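Long-range contacts in Adc operon repressor AdcR (Streptococcus pneumoniae, PDB 3TGN), which senses zinc as a homodimeric MarR-family regulator, repressing genes for zinc uptake and zinc-binding surface antigens and activating at least one other gene: residues N21-L26 and T37-H42; M80-K85 and F94-D99. All blocks are in the same frame, centred on the assembly; numbering follows the deposited sequence.

Contact 1. Residues N21-L26 and T37-H42; sequences NQHEIL and TNTQEH. With ZN (zinc ion), chain E; ZN (zinc ion), chain F.
E24 and H42 meet at a shared zinc ion, where a carboxylate from the loop after helix 3-19 joins an imidazole from the first turns of helix 38-50. E24 OE1 and H42 ND1 each bind this zinc at 2.0 Å, and H108 and H112 of helix 102-123 complete the site. This is the tight part of the contact. E24 is extended beyond CG (chi2 -177°), which carries its carboxylate from the loop to the metal. N38, a turn before H42, gives ND2 to E24 OE1 at 2.9 Å; the N-H reaches the anti side of the carboxylate, 26° out of its plane. An asparagine suits this second-shell place, since its amide N-H can donate to the carboxylate and ND2 is no metal ligand. H23 turns its edge to the face of H42 in a T-shaped pair, centroids 5.0 Å apart and planes at 90°, with NE2 above the ring centre.

On the looser side H23 ND1 and T39 OG1 are 4.4 Å apart, too far for a hydrogen bond, and one water bridges them and N38 ND2, which donates to it. E41, the residue before H42, binds the second zinc through OE1, with C30, E107 and a water. The N38 amide and the zinc both meet OE1, which would be expected to spread its negative charge and probably holds the carboxylate in one orientation; zinc binding ties the loop to the helix.

Contact 2. Residues M80-K85 and F94-D99; sequences MLETSK and FYQLTD
The F94 ring has the carbonyl oxygen of S84 over one face, 3.4 Å from CD1, while K85 CA approaches the ring obliquely; the Y95 ring is likewise met obliquely, by T83 CG2, 4.1 Å from Y95 CE1. These aromatics belong to the antiparallel beta hairpin of strands 81-84 and 94-97, the wing of the winged helix-turn-helix fold of MarR proteins. E82 with Q96 and S84 with F94 are hydrogen-bonded pairs, and T83 with Y95 is a non-hydrogen-bonded pair between them. In the E82-Q96 pair, Q96 N reaches E82 O at 2.9 Å and E82 N returns a bond to Q96 O. Strand directions differ by 131°, so the hairpin is strongly twisted.

T83 and Y95 share one face, and Y95 also packs on V76 of helix 65-77. At the base, L81 CD2 meets L97 CD1 at 3.9 Å, and both leucines reach L47 of helix 38-50: branched apolar chains suit the place where the wing joins the helices. E82, S84, F94 and Q96 occupy the other face. There the E82 and Q96 chains run side by side, with the carboxylate and amide planes 24° apart, joined by a weak bond from NE2 to OE2. With its hydroxyl anti to the backbone N (chi1 -171°), S84 donates from OG to a water at 2.9 Å, and that same water donates to Q96 OE1 at 2.7 Å.

Overall arrangement
Contacts 1 and 2 follow one another along the chain, their centres 21 Å apart and their nearest atoms about 7 Å apart, without touching. Contact 1 lies near the middle of the subunit, about 6 Å from its centre, and E24 and I25 also pack against the second subunit; contact 2 stands about 21 Å from that centre. Helix 38-50 connects them: its start supplies zinc ligands, while further along L44 and L47 receive L81. The M80 side chain lies about 11 Å from a zinc ion and about 8 Å from the side chain of E41. This proximity is consistent with zinc influencing how the wing and the predicted DNA-binding motif, residues 54-77, are placed.

Contact 1. Residues N21-L26 and T37-H42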
loop_
_atom_site.group_PDB
_atom_site.type_symbol
_atom_site.label_atom_id
_atom_site.label_comp_id
_atom_site.label_asym_id
_atom_site.label_seq_id
_atom_site.Cartn_x
_atom_site.Cartn_y
_atom_site.Cartn_z
ATOM N N ASN B 21 -2.888 -4.183 3.946
ATOM C CA ASN B 21 -2.570 -3.299 5.062
ATOM C C ASN B 21 -1.130 -3.418 5.564
ATOM O O ASN B 21 -0.745 -2.748 6.523
ATOM C CB ASN B 21 -3.560 -3.501 6.210
ATOM C CG ASN B 21 -4.973 -3.110 5.828
ATOM O OD1 ASN B 21 -5.360 -1.945 5.944
ATOM N ND2 ASN B 21 -5.749 -4.080 5.360
ATOM N N GLN B 22 -0.340 -4.269 4.917
ATOM C CA GLN B 22 1.081 -4.354 5.222
ATOM C C GLN B 22 1.783 -3.174 4.562
ATOM O O GLN B 22 1.229 -2.547 3.663
ATOM C CB GLN B 22 1.659 -5.672 4.728
ATOM N N HIS B 23 2.996 -2.867 5.008
ATOM C CA HIS B 23 3.716 -1.712 4.483
ATOM C C HIS B 23 4.453 -2.043 3.186
ATOM O O HIS B 23 5.068 -1.176 2.570
ATOM C CB HIS B 23 4.689 -1.155 5.531
ATOM C CG HIS B 23 6.014 -1.853 5.564
ATOM N ND1 HIS B 23 6.260 -2.948 6.364
ATOM C CD2 HIS B 23 7.169 -1.604 4.902
ATOM C CE1 HIS B 23 7.507 -3.348 6.188
ATOM N NE2 HIS B 23 8.080 -2.548 5.307
ATOM N N GLU B 24 4.376 -3.303 2.771
ATOM C CA GLU B 24 5.068 -3.752 1.570
ATOM C C GLU B 24 4.345 -4.930 0.949
ATOM O O GLU B 24 3.652 -5.680 1.636
ATOM C CB GLU B 24 6.496 -4.179 1.908
ATOM C CG GLU B 24 6.553 -5.386 2.834
ATOM C CD GLU B 24 7.966 -5.762 3.234
ATOM O OE1 GLU B 24 8.130 -6.756 3.971
ATOM O OE2 GLU B 24 8.911 -5.065 2.815
ATOM N N ILE B 25 4.520 -5.089 -0.357
ATOM C CA ILE B 25 4.011 -6.251 -1.058
ATOM C C ILE B 25 5.133 -7.264 -1.241
ATOM O O ILE B 25 6.226 -6.922 -1.702
ATOM C CB ILE B 25 3.434 -5.874 -2.433
ATOM C CG1 ILE B 25 2.091 -5.159 -2.267
ATOM C CG2 ILE B 25 3.277 -7.112 -3.306
ATOM C CD1 ILE B 25 1.472 -4.706 -3.568
ATOM N N LEU B 26 4.861 -8.506 -0.855
ATOM C CA LEU B 26 5.782 -9.608 -1.091
ATOM C C LEU B 26 5.070 -10.701 -1.886
ATOM O O LEU B 26 3.916 -11.025 -1.608
ATOM C CB LEU B 26 6.317 -10.151 0.235
ATOM C CG LEU B 26 7.249 -9.209 1.008
ATOM C CD1 LEU B 26 7.403 -9.644 2.459
ATOM C CD2 LEU B 26 8.607 -9.110 0.330
ATOM N N THR B 37 4.663 -11.612 12.495
ATOM C CA THR B 37 4.025 -10.711 11.550
ATOM C C THR B 37 5.047 -10.313 10.500
ATOM O O THR B 37 6.253 -10.442 10.721
ATOM C CB THR B 37 3.513 -9.441 12.233
ATOM O OG1 THR B 37 4.627 -8.611 12.585
ATOM C CG2 THR B 37 2.712 -9.788 13.480
ATOM N N ASN B 38 4.571 -9.828 9.358
ATOM C CA ASN B 38 5.475 -9.376 8.312
ATOM C C ASN B 38 6.403 -8.288 8.832
ATOM O O ASN B 38 7.594 -8.278 8.530
ATOM C CB ASN B 38 4.700 -8.868 7.095
ATOM C CG ASN B 38 5.608 -8.533 5.930
ATOM O OD1 ASN B 38 6.133 -9.423 5.267
ATOM N ND2 ASN B 38 5.804 -7.246 5.682
ATOM N N THR B 39 5.847 -7.377 9.622
ATOM C CA THR B 39 6.623 -6.277 10.179
ATOM C C THR B 39 7.742 -6.798 11.081
ATOM O O THR B 39 8.870 -6.306 11.030
ATOM C CB THR B 39 5.726 -5.288 10.955
ATOM O OG1 THR B 39 4.740 -4.742 10.069
ATOM C CG2 THR B 39 6.555 -4.153 11.528
ATOM N N GLN B 40 7.425 -7.799 11.897
ATOM C CA GLN B 40 8.418 -8.421 12.768
ATOM C C GLN B 40 9.567 -9.026 11.964
ATOM O O GLN B 40 10.733 -8.795 12.275
ATOM C CB GLN B 40 7.776 -9.491 13.656
ATOM C CG GLN B 40 7.001 -8.943 14.846
ATOM C CD GLN B 40 6.278 -10.033 15.624
ATOM O OE1 GLN B 40 5.361 -10.676 15.109
ATOM N NE2 GLN B 40 6.691 -10.247 16.870
ATOM N N GLU B 41 9.239 -9.799 10.933
ATOM C CA GLU B 41 10.269 -10.405 10.090
ATOM C C GLU B 41 11.148 -9.350 9.434
ATOM O O GLU B 41 12.370 -9.502 9.362
ATOM C CB GLU B 41 9.650 -11.302 9.014
ATOM C CG GLU B 41 9.129 -12.633 9.525
ATOM C CD GLU B 41 8.969 -13.659 8.411
ATOM O OE1 GLU B 41 9.092 -13.280 7.227
ATOM O OE2 GLU B 41 8.726 -14.845 8.722
ATOM N N HIS B 42 10.524 -8.279 8.952
ATOM C CA HIS B 42 11.266 -7.216 8.284
ATOM C C HIS B 42 12.239 -6.555 9.257
ATOM O O HIS B 42 13.370 -6.230 8.894
ATOM C CB HIS B 42 10.313 -6.177 7.685
ATOM C CG HIS B 42 10.966 -5.267 6.691
ATOM N ND1 HIS B 42 10.959 -5.520 5.335
ATOM C CD2 HIS B 42 11.654 -4.114 6.855
ATOM C CE1 HIS B 42 11.611 -4.558 4.708
ATOM N NE2 HIS B 42 12.043 -3.693 5.607
HETATM ZN ZN ZN E . 10.081 -6.965 4.221
HETATM ZN ZN ZN F . 8.765 -14.712 5.851
HETATM O O HOH W 1 4.763 -5.427 7.137
HETATM O O HOH W 2 8.173 -13.224 4.519
#

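Contact 2. Residues M80-K85 and F94-D99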
loop_
_atom_site.group_PDB
_atom_site.type_symbol
_atom_site.label_atom_id
_atom_site.label_comp_id
_atom_site.label_asym_id
_atom_site.label_seq_id
_atom_site.Cartn_x
_atom_site.Cartn_y
_atom_site.Cartn_z
ATOM N N MET B 80 13.589 -13.776 19.942
ATOM C CA MET B 80 14.127 -13.488 18.613
ATOM C C MET B 80 15.218 -12.426 18.681
ATOM O O MET B 80 16.093 -12.358 17.815
ATOM C CB MET B 80 13.017 -13.026 17.668
ATOM C CG MET B 80 12.058 -14.124 17.247
ATOM S SD MET B 80 12.869 -15.474 16.372
ATOM C CE MET B 80 11.478 -16.579 16.137
ATOM N N LEU B 81 15.154 -11.592 19.714
ATOM C CA LEU B 81 16.152 -10.556 19.938
ATOM C C LEU B 81 16.641 -10.599 21.380
ATOM O O LEU B 81 15.894 -10.962 22.288
ATOM C CB LEU B 81 15.573 -9.173 19.633
ATOM C CG LEU B 81 15.184 -8.880 18.182
ATOM C CD1 LEU B 81 14.392 -7.583 18.086
ATOM C CD2 LEU B 81 16.418 -8.827 17.294
ATOM N N GLU B 82 17.901 -10.230 21.579
ATOM C CA GLU B 82 18.475 -10.119 22.913
ATOM C C GLU B 82 19.379 -8.900 22.936
ATOM O O GLU B 82 19.855 -8.461 21.891
ATOM C CB GLU B 82 19.293 -11.365 23.253
ATOM C CG GLU B 82 20.526 -11.531 22.379
ATOM C CD GLU B 82 21.229 -12.856 22.591
ATOM O OE1 GLU B 82 20.774 -13.646 23.444
ATOM O OE2 GLU B 82 22.238 -13.108 21.899
ATOM N N THR B 83 19.613 -8.347 24.120
ATOM C CA THR B 83 20.530 -7.222 24.252
ATOM C C THR B 83 21.966 -7.710 24.126
ATOM O O THR B 83 22.281 -8.840 24.499
ATOM C CB THR B 83 20.367 -6.503 25.602
ATOM O OG1 THR B 83 20.641 -7.418 26.670
ATOM C CG2 THR B 83 18.959 -5.956 25.752
ATOM N N SER B 84 22.838 -6.859 23.599
ATOM C CA SER B 84 24.238 -7.228 23.455
ATOM C C SER B 84 25.162 -6.023 23.349
ATOM O O SER B 84 24.721 -4.891 23.137
ATOM C CB SER B 84 24.431 -8.137 22.241
ATOM O OG SER B 84 25.748 -8.658 22.207
ATOM N N LYS B 85 26.453 -6.292 23.506
ATOM C CA LYS B 85 27.495 -5.287 23.381
ATOM C C LYS B 85 28.738 -5.954 22.806
ATOM O O LYS B 85 29.158 -7.006 23.286
ATOM C CB LYS B 85 27.799 -4.673 24.750
ATOM C CG LYS B 85 29.210 -4.137 24.919
ATOM C CD LYS B 85 29.407 -3.574 26.321
ATOM C CE LYS B 85 30.879 -3.393 26.662
ATOM N NZ LYS B 85 31.576 -2.475 25.719
ATOM N N PHE B 94 22.580 -2.745 22.329
ATOM C CA PHE B 94 21.640 -2.803 21.221
ATOM C C PHE B 94 21.001 -4.178 21.141
ATOM O O PHE B 94 21.454 -5.118 21.795
ATOM C CB PHE B 94 22.361 -2.499 19.908
ATOM C CG PHE B 94 23.501 -3.431 19.619
ATOM C CD1 PHE B 94 24.749 -3.215 20.182
ATOM C CD2 PHE B 94 23.325 -4.529 18.793
ATOM C CE1 PHE B 94 25.803 -4.075 19.923
ATOM C CE2 PHE B 94 24.375 -5.392 18.530
ATOM C CZ PHE B 94 25.614 -5.165 19.097
ATOM N N TYR B 95 19.948 -4.289 20.338
ATOM C CA TYR B 95 19.290 -5.568 20.117
ATOM C C TYR B 95 19.917 -6.284 18.931
ATOM O O TYR B 95 20.030 -5.720 17.844
ATOM C CB TYR B 95 17.798 -5.372 19.849
ATOM C CG TYR B 95 17.015 -4.774 20.994
ATOM C CD1 TYR B 95 16.702 -5.529 22.119
ATOM C CD2 TYR B 95 16.568 -3.462 20.940
ATOM C CE1 TYR B 95 15.976 -4.986 23.166
ATOM C CE2 TYR B 95 15.841 -2.912 21.980
ATOM C CZ TYR B 95 15.549 -3.677 23.090
ATOM O OH TYR B 95 14.825 -3.129 24.123
ATOM N N GLN B 96 20.323 -7.529 19.143
ATOM C CA GLN B 96 20.842 -8.348 18.058
ATOM C C GLN B 96 20.057 -9.648 17.970
ATOM O O GLN B 96 19.460 -10.089 18.952
ATOM C CB GLN B 96 22.325 -8.653 18.266
ATOM C CG GLN B 96 22.598 -9.622 19.398
ATOM C CD GLN B 96 24.025 -10.132 19.397
ATOM O OE1 GLN B 96 24.874 -9.631 18.658
ATOM N NE2 GLN B 96 24.295 -11.135 20.225
ATOM N N LEU B 97 20.058 -10.256 16.790
ATOM C CA LEU B 97 19.360 -11.517 16.586
ATOM C C LEU B 97 19.964 -12.643 17.411
ATOM O O LEU B 97 21.180 -12.719 17.583
ATOM C CB LEU B 97 19.376 -11.915 15.105
ATOM C CG LEU B 97 18.364 -11.242 14.174
ATOM C CD1 LEU B 97 18.562 -9.730 14.136
ATOM C CD2 LEU B 97 18.449 -11.838 12.775
ATOM N N THR B 98 19.099 -13.508 17.926
ATOM C CA THR B 98 19.527 -14.766 18.514
ATOM C C THR B 98 19.674 -15.779 17.389
ATOM O O THR B 98 19.367 -15.479 16.235
ATOM C CB THR B 98 18.478 -15.303 19.496
ATOM O OG1 THR B 98 17.287 -15.652 18.777
ATOM C CG2 THR B 98 18.150 -14.254 20.553
ATOM N N ASP B 99 20.132 -16.981 17.722
ATOM C CA ASP B 99 20.244 -18.043 16.730
ATOM C C ASP B 99 18.884 -18.374 16.136
ATOM O O ASP B 99 18.777 -18.744 14.969
ATOM C CB ASP B 99 20.857 -19.299 17.347
ATOM C CG ASP B 99 22.349 -19.175 17.542
ATOM O OD1 ASP B 99 22.966 -18.342 16.844
ATOM O OD2 ASP B 99 22.905 -19.914 18.384
HETATM O O HOH W 3 27.265 -9.380 19.872
#